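Local coordinates for soluble epoxide hydrolase (Bacillus megaterium, PDB 4INZ), which belongs to the alpha/beta hydrolase fold family of enzymes, built round a mostly parallel central beta-sheet, at residues A[141-155]-A[258-271]. The protein carries 1 engineered substitution. Residues are numbered along the deposited sequence; the frame is centred on the assembly and turned at random.
With EDO (1,2-ethanediol), chain C.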
ATOM      1  N   HIS A 141       0.619  10.500   0.651  1.00 22.26           N
ATOM      2  CA  HIS A 141       1.939  11.100   0.501  1.00 23.42           C
ATOM      3  C   HIS A 141       2.317  11.667   1.866  1.00 25.28           C
ATOM      4  O   HIS A 141       1.486  12.279   2.527  1.00 27.86           O
ATOM      5  CB  HIS A 141       1.922  12.221  -0.545  1.00 24.47           C
ATOM      6  CG  HIS A 141       3.232  12.934  -0.678  1.00 27.11           C
ATOM      7  ND1 HIS A 141       3.520  14.101  -0.001  1.00 28.66           N
ATOM      8  CD2 HIS A 141       4.339  12.635  -1.399  1.00 28.17           C
ATOM      9  CE1 HIS A 141       4.745  14.492  -0.304  1.00 29.02           C
ATOM     10  NE2 HIS A 141       5.266  13.618  -1.148  1.00 28.32           N
ATOM     11  N   PRO A 142       3.565  11.448   2.306  1.00 27.01           N
ATOM     12  CA  PRO A 142       3.942  11.832   3.674  1.00 27.80           C
ATOM     13  C   PRO A 142       3.575  13.266   4.056  1.00 27.75           C
ATOM     14  O   PRO A 142       3.177  13.506   5.197  1.00 29.11           O
ATOM     15  CB  PRO A 142       5.458  11.646   3.672  1.00 29.95           C
ATOM     16  CG  PRO A 142       5.669  10.516   2.712  1.00 30.05           C
ATOM     17  CD  PRO A 142       4.657  10.750   1.611  1.00 27.96           C
ATOM     18  N   TYR A 143       3.699  14.203   3.126  1.00 26.92           N
ATOM     19  CA  TYR A 143       3.507  15.611   3.474  1.00 27.82           C
ATOM     20  C   TYR A 143       2.105  16.125   3.172  1.00 27.87           C
ATOM     21  O   TYR A 143       1.484  16.766   4.021  1.00 27.51           O
ATOM     22  CB  TYR A 143       4.566  16.497   2.809  1.00 28.39           C
ATOM     23  CG  TYR A 143       5.952  16.313   3.387  1.00 29.54           C
ATOM     24  CD1 TYR A 143       6.824  15.368   2.861  1.00 29.13           C
ATOM     25  CD2 TYR A 143       6.381  17.071   4.475  1.00 29.18           C
ATOM     26  CE1 TYR A 143       8.088  15.186   3.390  1.00 30.12           C
ATOM     27  CE2 TYR A 143       7.644  16.901   5.010  1.00 30.13           C
ATOM     28  CZ  TYR A 143       8.494  15.958   4.466  1.00 30.97           C
ATOM     29  OH  TYR A 143       9.753  15.786   4.994  1.00 33.08           O
ATOM     30  N   THR A 144       1.599  15.854   1.972  1.00 27.47           N
ATOM     31  CA  THR A 144       0.273  16.347   1.630  1.00 26.66           C
ATOM     32  C   THR A 144      -0.809  15.721   2.503  1.00 26.06           C
ATOM     33  O   THR A 144      -1.826  16.353   2.776  1.00 28.79           O
ATOM     34  CB  THR A 144      -0.073  16.177   0.127  1.00 26.24           C
ATOM     35  OG1 THR A 144      -0.152  14.784  -0.208  1.00 26.56           O
ATOM     36  CG2 THR A 144       0.968  16.875  -0.753  1.00 26.39           C
ATOM     37  N   PHE A 145      -0.596  14.483   2.952  1.00 24.96           N
ATOM     38  CA  PHE A 145      -1.611  13.836   3.778  1.00 24.62           C
ATOM     39  C   PHE A 145      -1.812  14.553   5.106  1.00 25.94           C
ATOM     40  O   PHE A 145      -2.943  14.737   5.558  1.00 25.54           O
ATOM     41  CB  PHE A 145      -1.293  12.363   4.038  1.00 26.08           C
ATOM     42  CG  PHE A 145      -2.367  11.655   4.808  1.00 27.33           C
ATOM     43  CD1 PHE A 145      -3.644  11.525   4.275  1.00 27.27           C
ATOM     44  CD2 PHE A 145      -2.113  11.122   6.061  1.00 27.68           C
ATOM     45  CE1 PHE A 145      -4.641  10.872   4.974  1.00 27.40           C
ATOM     46  CE2 PHE A 145      -3.110  10.467   6.764  1.00 29.73           C
ATOM     47  CZ  PHE A 145      -4.374  10.348   6.222  1.00 29.41           C
ATOM     48  N   MET A 146      -0.714  14.944   5.743  1.00 26.33           N
ATOM     49  CA  MET A 146      -0.812  15.699   6.988  1.00 27.94           C
ATOM     50  C   MET A 146      -1.486  17.049   6.740  1.00 28.77           C
ATOM     51  O   MET A 146      -2.293  17.509   7.544  1.00 28.44           O
ATOM     52  CB  MET A 146       0.566  15.890   7.615  1.00 28.38           C
ATOM     53  CG  MET A 146       1.224  14.585   8.017  1.00 30.76           C
ATOM     54  SD  MET A 146       0.287  13.643   9.248  1.00 29.72           S
ATOM     55  CE  MET A 146       0.532  14.660  10.717  1.00 30.48           C
ATOM     56  N   ARG A 147      -1.162  17.673   5.613  1.00 27.19           N
ATOM     57  CA  ARG A 147      -1.803  18.929   5.247  1.00 28.33           C
ATOM     58  C   ARG A 147      -3.327  18.773   5.180  1.00 29.34           C
ATOM     59  O   ARG A 147      -4.072  19.612   5.679  1.00 29.21           O
ATOM     60  CB  ARG A 147      -1.263  19.425   3.908  1.00 28.57           C
ATOM     61  CG  ARG A 147      -1.762  20.801   3.487  1.00 29.05           C
ATOM     62  CD  ARG A 147      -1.406  21.061   2.036  1.00 27.99           C
ATOM     63  NE  ARG A 147      -2.018  20.070   1.158  1.00 29.31           N
ATOM     64  CZ  ARG A 147      -1.610  19.802  -0.079  1.00 30.57           C
ATOM     65  NH1 ARG A 147      -0.571  20.449  -0.594  1.00 32.59           N
ATOM     66  NH2 ARG A 147      -2.238  18.878  -0.800  1.00 29.35           N
ATOM     67  N   GLU A 148      -3.791  17.697   4.556  1.00 29.77           N
ATOM     68  CA  GLU A 148      -5.228  17.484   4.408  1.00 28.30           C
ATOM     69  C   GLU A 148      -5.901  17.096   5.726  1.00 28.71           C
ATOM     70  O   GLU A 148      -7.021  17.526   6.002  1.00 28.30           O
ATOM     71  CB  GLU A 148      -5.518  16.459   3.309  1.00 26.83           C
ATOM     72  CG  GLU A 148      -4.931  16.848   1.957  1.00 29.22           C
ATOM     73  CD  GLU A 148      -5.433  18.205   1.460  1.00 31.60           C
ATOM     74  OE1 GLU A 148      -6.646  18.480   1.582  1.00 30.76           O
ATOM     75  OE2 GLU A 148      -4.610  18.998   0.947  1.00 32.76           O
ATOM     76  N   LEU A 149      -5.219  16.294   6.542  1.00 29.26           N
ATOM     77  CA  LEU A 149      -5.747  15.951   7.864  1.00 30.90           C
ATOM     78  C   LEU A 149      -5.951  17.202   8.708  1.00 33.07           C
ATOM     79  O   LEU A 149      -6.877  17.271   9.517  1.00 34.67           O
ATOM     80  CB  LEU A 149      -4.810  15.000   8.610  1.00 31.61           C
ATOM     81  CG  LEU A 149      -4.895  13.512   8.287  1.00 33.92           C
ATOM     82  CD1 LEU A 149      -4.014  12.723   9.255  1.00 34.03           C
ATOM     83  CD2 LEU A 149      -6.343  13.035   8.354  1.00 33.70           C
ATOM     84  N   ARG A 150      -5.075  18.185   8.525  1.00 32.55           N
ATOM     85  CA  ARG A 150      -5.148  19.421   9.305  1.00 34.00           C
ATOM     86  C   ARG A 150      -6.301  20.330   8.885  1.00 35.88           C
ATOM     87  O   ARG A 150      -6.922  20.979   9.729  1.00 37.11           O
ATOM     88  CB  ARG A 150      -3.832  20.210   9.215  1.00 34.57           C
ATOM     89  CG  ARG A 150      -2.735  19.726  10.149  1.00 34.50           C
ATOM     90  CD  ARG A 150      -1.582  20.723  10.231  1.00 34.95           C
ATOM     91  NE  ARG A 150      -0.840  20.829   8.974  1.00 34.81           N
ATOM     92  CZ  ARG A 150       0.185  20.047   8.648  1.00 33.84           C
ATOM     93  NH1 ARG A 150       0.583  19.095   9.482  1.00 33.38           N
ATOM     94  NH2 ARG A 150       0.810  20.207   7.489  1.00 33.56           N
ATOM     95  N   THR A 151      -6.590  20.384   7.590  1.00 36.38           N
ATOM     96  CA  THR A 151      -7.463  21.445   7.083  1.00 40.16           C
ATOM     97  C   THR A 151      -8.675  20.968   6.296  1.00 40.08           C
ATOM     98  O   THR A 151      -9.660  21.695   6.163  1.00 43.26           O
ATOM     99  CB  THR A 151      -6.674  22.423   6.193  1.00 43.88           C
ATOM    100  OG1 THR A 151      -6.079  21.704   5.107  1.00 45.77           O
ATOM    101  CG2 THR A 151      -5.583  23.109   6.996  1.00 46.15           C
ATOM    102  N   ASN A 152      -8.599  19.757   5.761  1.00 36.25           N
ATOM    103  CA  ASN A 152      -9.630  19.269   4.856  1.00 33.95           C
ATOM    104  C   ASN A 152     -10.715  18.522   5.619  1.00 35.31           C
ATOM    105  O   ASN A 152     -10.497  17.405   6.077  1.00 34.88           O
ATOM    106  CB  ASN A 152      -8.995  18.369   3.795  1.00 32.22           C
ATOM    107  CG  ASN A 152      -9.969  17.960   2.702  1.00 33.19           C
ATOM    108  OD1 ASN A 152     -11.178  17.868   2.927  1.00 35.83           O
ATOM    109  ND2 ASN A 152      -9.436  17.696   1.508  1.00 29.34           N
ATOM    110  N   LYS A 153     -11.881  19.147   5.766  1.00 36.66           N
ATOM    111  CA  LYS A 153     -12.976  18.532   6.511  1.00 37.43           C
ATOM    112  C   LYS A 153     -13.406  17.189   5.927  1.00 35.87           C
ATOM    113  O   LYS A 153     -13.741  16.259   6.668  1.00 34.44           O
ATOM    114  CB  LYS A 153     -14.172  19.482   6.612  1.00 42.19           C
ATOM    115  CG  LYS A 153     -13.922  20.671   7.524  1.00 47.13           C
ATOM    116  CD  LYS A 153     -13.161  20.231   8.764  1.00 50.76           C
ATOM    117  CE  LYS A 153     -13.304  21.219   9.909  1.00 53.86           C
ATOM    118  NZ  LYS A 153     -12.552  20.747  11.106  1.00 54.91           N
ATOM    119  N   ASN A 154     -13.396  17.091   4.599  1.00 34.46           N
ATOM    120  CA  ASN A 154     -13.762  15.850   3.934  1.00 34.30           C
ATOM    121  C   ASN A 154     -12.767  14.733   4.254  1.00 30.88           C
ATOM    122  O   ASN A 154     -13.156  13.583   4.442  1.00 31.93           O
ATOM    123  CB  ASN A 154     -13.886  16.049   2.418  1.00 37.09           C
ATOM    124  CG  ASN A 154     -15.128  16.843   2.025  1.00 41.78           C
ATOM    125  OD1 ASN A 154     -16.145  16.830   2.726  1.00 41.23           O
ATOM    126  ND2 ASN A 154     -15.053  17.528   0.890  1.00 45.91           N
ATOM    127  N   GLN A 155     -11.484  15.072   4.327  1.00 29.42           N
ATOM    128  CA  GLN A 155     -10.466  14.072   4.633  1.00 27.67           C
ATOM    129  C   GLN A 155     -10.545  13.657   6.095  1.00 29.78           C
ATOM    130  O   GLN A 155     -10.310  12.495   6.442  1.00 31.70           O
ATOM    131  CB  GLN A 155      -9.061  14.586   4.328  1.00 27.19           C
ATOM    132  CG  GLN A 155      -7.997  13.522   4.550  1.00 29.13           C
ATOM    133  CD  GLN A 155      -8.228  12.290   3.689  1.00 27.12           C
ATOM    134  OE1 GLN A 155      -8.474  11.183   4.198  1.00 27.10           O
ATOM    135  NE2 GLN A 155      -8.153  12.474   2.381  1.00 26.59           N
ATOM    136  N   THR A 258     -11.745   6.996   0.956  1.00 28.38           N
ATOM    137  CA  THR A 258     -10.782   7.056   2.055  0.59 27.67           C
ATOM    138  C   THR A 258      -9.729   8.149   1.880  1.00 26.22           C
ATOM    139  O   THR A 258      -9.234   8.712   2.850  1.00 27.81           O
ATOM    140  CB  THR A 258     -10.066   5.706   2.215  0.59 29.88           C
ATOM    141  OG1 THR A 258     -11.035   4.679   2.460  0.59 34.02           O
ATOM    142  CG2 THR A 258      -9.088   5.760   3.371  0.59 28.86           C
ATOM    143  N   PHE A 259      -9.369   8.427   0.634  1.00 26.10           N
ATOM    144  CA  PHE A 259      -8.396   9.484   0.348  1.00 25.86           C
ATOM    145  C   PHE A 259      -8.976  10.478  -0.654  1.00 25.25           C
ATOM    146  O   PHE A 259      -9.325  10.115  -1.776  1.00 27.38           O
ATOM    147  CB  PHE A 259      -7.070   8.897  -0.159  1.00 27.08           C
ATOM    148  CG  PHE A 259      -6.369   8.038   0.853  1.00 26.58           C
ATOM    149  CD1 PHE A 259      -5.544   8.604   1.814  1.00 26.97           C
ATOM    150  CD2 PHE A 259      -6.547   6.665   0.856  1.00 28.17           C
ATOM    151  CE1 PHE A 259      -4.909   7.811   2.757  1.00 27.13           C
ATOM    152  CE2 PHE A 259      -5.910   5.870   1.796  1.00 28.12           C
ATOM    153  CZ  PHE A 259      -5.092   6.445   2.752  1.00 27.53           C
ATOM    154  N   MET A 260      -9.085  11.731  -0.225  1.00 25.89           N
ATOM    155  CA  MET A 260      -9.703  12.785  -1.022  1.00 25.81           C
ATOM    156  C   MET A 260      -8.778  13.246  -2.136  1.00 25.04           C
ATOM    157  O   MET A 260      -7.564  13.109  -2.033  1.00 25.21           O
ATOM    158  CB  MET A 260     -10.088  13.965  -0.125  1.00 26.80           C
ATOM    159  CG  MET A 260     -11.109  13.622   0.954  1.00 30.56           C
ATOM    160  SD  MET A 260     -12.709  13.093   0.289  1.00 33.80           S
ATOM    161  CE  MET A 260     -12.544  11.305   0.308  1.00 32.78           C
ATOM    162  N   PRO A 261      -9.351  13.793  -3.216  1.00 26.68           N
ATOM    163  CA  PRO A 261      -8.536  14.217  -4.358  1.00 25.47           C
ATOM    164  C   PRO A 261      -7.497  15.276  -3.994  1.00 25.33           C
ATOM    165  O   PRO A 261      -6.456  15.340  -4.651  1.00 24.34           O
ATOM    166  CB  PRO A 261      -9.571  14.811  -5.325  1.00 28.61           C
ATOM    167  CG  PRO A 261     -10.848  14.150  -4.965  1.00 30.73           C
ATOM    168  CD  PRO A 261     -10.793  13.941  -3.481  1.00 29.04           C
ATOM    169  N   GLU A 262      -7.770  16.094  -2.977  1.00 25.71           N
ATOM    170  CA  GLU A 262      -6.865  17.192  -2.620  1.00 25.81           C
ATOM    171  C   GLU A 262      -5.494  16.717  -2.131  1.00 24.87           C
ATOM    172  O   GLU A 262      -4.562  17.512  -2.020  1.00 25.92           O
ATOM    173  CB  GLU A 262      -7.501  18.126  -1.587  1.00 27.15           C
ATOM    174  CG  GLU A 262      -8.661  18.957  -2.120  1.00 30.08           C
ATOM    175  CD  GLU A 262      -9.957  18.173  -2.200  1.00 32.97           C
ATOM    176  OE1 GLU A 262     -10.037  17.084  -1.593  1.00 32.89           O
ATOM    177  OE2 GLU A 262     -10.896  18.644  -2.875  1.00 37.50           O
ATOM    178  N   ASN A 263      -5.372  15.423  -1.837  1.00 23.52           N
ATOM    179  CA  ASN A 263      -4.076  14.865  -1.469  1.00 22.42           C
ATOM    180  C   ASN A 263      -3.053  15.094  -2.570  1.00 23.13           C
ATOM    181  O   ASN A 263      -1.850  15.081  -2.324  1.00 24.01           O
ATOM    182  CB  ASN A 263      -4.200  13.369  -1.158  1.00 22.99           C
ATOM    183  CG  ASN A 263      -4.772  13.115   0.213  1.00 24.06           C
ATOM    184  OD1 ASN A 263      -4.054  13.164   1.206  1.00 26.23           O
ATOM    185  ND2 ASN A 263      -6.074  12.860   0.281  1.00 23.93           N
ATOM    186  N   LEU A 264      -3.541  15.319  -3.788  1.00 22.89           N
ATOM    187  CA  LEU A 264      -2.662  15.475  -4.939  1.00 22.54           C
ATOM    188  C   LEU A 264      -2.321  16.929  -5.234  1.00 25.79           C
ATOM    189  O   LEU A 264      -1.420  17.206  -6.027  1.00 26.82           O
ATOM    190  CB  LEU A 264      -3.300  14.845  -6.174  1.00 24.46           C
ATOM    191  CG  LEU A 264      -3.548  13.347  -5.998  1.00 28.65           C
ATOM    192  CD1 LEU A 264      -4.040  12.760  -7.301  1.00 31.42           C
ATOM    193  CD2 LEU A 264      -2.263  12.674  -5.552  1.00 30.74           C
ATOM    194  N   ASP A 265      -3.042  17.850  -4.603  1.00 27.01           N
ATOM    195  CA  ASP A 265      -2.795  19.275  -4.801  1.00 27.52           C
ATOM    196  C   ASP A 265      -1.366  19.650  -4.411  1.00 29.18           C
ATOM    197  O   ASP A 265      -0.931  19.394  -3.283  1.00 27.90           O
ATOM    198  CB  ASP A 265      -3.780  20.122  -3.989  1.00 29.33           C
ATOM    199  CG  ASP A 265      -5.218  19.976  -4.462  1.00 30.23           C
ATOM    200  OD1 ASP A 265      -5.439  19.443  -5.569  1.00 31.20           O
ATOM    201  OD2 ASP A 265      -6.129  20.412  -3.724  1.00 29.87           O
ATOM    202  N   GLY A 266      -0.642  20.257  -5.346  1.00 30.18           N
ATOM    203  CA  GLY A 266       0.689  20.766  -5.078  1.00 30.84           C
ATOM    204  C   GLY A 266       1.708  19.701  -4.718  1.00 31.25           C
ATOM    205  O   GLY A 266       2.750  19.998  -4.132  1.00 31.62           O
ATOM    206  N   ILE A 267       1.413  18.453  -5.063  1.00 30.17           N
ATOM    207  CA  ILE A 267       2.328  17.364  -4.748  1.00 28.73           C
ATOM    208  C   ILE A 267       3.675  17.567  -5.454  1.00 30.36           C
ATOM    209  O   ILE A 267       4.713  17.131  -4.956  1.00 29.45           O
ATOM    210  CB  ILE A 267       1.702  15.980  -5.067  1.00 27.58           C
ATOM    211  CG1 ILE A 267       2.533  14.852  -4.453  1.00 26.18           C
ATOM    212  CG2 ILE A 267       1.515  15.793  -6.567  1.00 28.71           C
ATOM    213  CD1 ILE A 267       1.779  13.550  -4.373  1.00 27.02           C
ATOM    214  N   GLU A 268       3.660  18.267  -6.587  1.00 29.39           N
ATOM    215  CA  GLU A 268       4.888  18.506  -7.343  1.00 33.45           C
ATOM    216  C   GLU A 268       5.906  19.367  -6.589  1.00 34.52           C
ATOM    217  O   GLU A 268       7.084  19.381  -6.941  1.00 35.87           O
ATOM    218  CB  GLU A 268       4.593  19.125  -8.716  1.00 35.80           C
ATOM    219  CG  GLU A 268       4.076  20.552  -8.680  1.00 39.01           C
ATOM    220  CD  GLU A 268       2.564  20.633  -8.567  1.00 41.98           C
ATOM    221  OE1 GLU A 268       1.923  19.597  -8.285  1.00 38.77           O
ATOM    222  OE2 GLU A 268       2.014  21.737  -8.767  1.00 47.08           O
ATOM    223  N   GLU A 269       5.454  20.091  -5.570  1.00 34.66           N
ATOM    224  CA  GLU A 269       6.371  20.850  -4.725  1.00 36.00           C
ATOM    225  C   GLU A 269       7.268  19.895  -3.937  1.00 34.69           C
ATOM    226  O   GLU A 269       8.422  20.214  -3.636  1.00 33.73           O
ATOM    227  CB  GLU A 269       5.606  21.757  -3.756  1.00 40.21           C
ATOM    228  CG  GLU A 269       6.521  22.573  -2.837  1.00 47.36           C
ATOM    229  CD  GLU A 269       5.867  22.968  -1.514  1.00 51.64           C
ATOM    230  OE1 GLU A 269       6.574  22.961  -0.479  1.00 53.38           O
ATOM    231  OE2 GLU A 269       4.659  23.291  -1.507  1.00 52.27           O
ATOM    232  N   TYR A 270       6.724  18.727  -3.601  1.00 32.19           N
ATOM    233  CA  TYR A 270       7.453  17.729  -2.822  1.00 32.72           C
ATOM    234  C   TYR A 270       8.118  16.699  -3.709  1.00 33.71           C
ATOM    235  O   TYR A 270       9.079  16.048  -3.301  1.00 35.14           O
ATOM    236  CB  TYR A 270       6.510  17.010  -1.858  1.00 31.96           C
ATOM    237  CG  TYR A 270       5.891  17.926  -0.840  1.00 32.86           C
ATOM    238  CD1 TYR A 270       6.598  18.315   0.292  1.00 33.67           C
ATOM    239  CD2 TYR A 270       4.601  18.408  -1.009  1.00 33.38           C
ATOM    240  CE1 TYR A 270       6.036  19.165   1.224  1.00 35.93           C
ATOM    241  CE2 TYR A 270       4.031  19.255  -0.081  1.00 35.08           C
ATOM    242  CZ  TYR A 270       4.751  19.629   1.033  1.00 36.66           C
ATOM    243  OH  TYR A 270       4.183  20.472   1.959  1.00 37.76           O
ATOM    244  N   VAL A 271       7.583  16.550  -4.917  1.00 31.90           N
ATOM    245  CA  VAL A 271       8.031  15.537  -5.863  1.00 29.77           C
ATOM    246  C   VAL A 271       8.090  16.152  -7.257  1.00 29.34           C
ATOM    247  O   VAL A 271       7.157  16.006  -8.038  1.00 29.72           O
ATOM    248  CB  VAL A 271       7.045  14.341  -5.899  1.00 27.44           C
ATOM    249  CG1 VAL A 271       7.637  13.184  -6.679  1.00 26.49           C
ATOM    250  CG2 VAL A 271       6.668  13.908  -4.479  1.00 27.73           C
TER
HETATM  251  C1  EDO C 301      -0.314  23.291   7.028  1.00 50.39           C
HETATM  252  O1  EDO C 301      -1.703  22.936   7.037  1.00 49.81           O
HETATM  253  C2  EDO C 301       0.374  22.669   5.818  1.00 50.52           C
HETATM  254  O2  EDO C 301       0.551  23.665   4.802  1.00 52.32           O
HETATM  255  O   HOH W   1      -1.454  12.482   0.519  1.00 23.61           O
HETATM  256  O   HOH W   2       1.563  22.165   0.434  1.00 45.31           O
HETATM  257  O   HOH W   3      -5.530  21.352  -1.119  1.00 51.59           O
HETATM  258  O   HOH W   4     -12.450  16.620  -0.454  1.00 37.20           O
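H141 turns one face of its imidazole to I267 CG1, while Y270 CB approaches obliquely and lies 3.4 Å from H141 CE1. Its ND1 takes the backbone N-H of T144 in the ring plane, capping helix 142-151, while H141 NE2 is hydrogen-bonded to Y125 OH of helix 115-126. Y143 then places CB over the face of Y270, a CH-pi contact 3.6 Å from the ring centroid; the two rings are nearly parallel (9°) but offset so far that little of one lies over the other. T144 tucks OG1 back over its own backbone (chi1 65°), and the hydroxyl donates to N263 O at 2.7 Å, on a lone pair, and also accepts from a water shared with H141 N and N263 OD1. F145 meets F259 obliquely. R147 bends at chi3 (60°) and grips D265 O end-on, NH1 and NH2 each at 2.9 Å, while NE and NH2 hold E148 OE2 side-on in a salt bridge. That fixes the guanidinium's rotation. N152 ND2 links E148 OE1 (2.9 Å) to E262 OE1, reaching the latter well out of the plane of its carboxylate. Finally, N154 CB packs on M260 SD. Helix 142-151, following strand 131-137, is thus joined to the loop between strands 248-253 and 274-279 of an alpha/beta hydrolase fold.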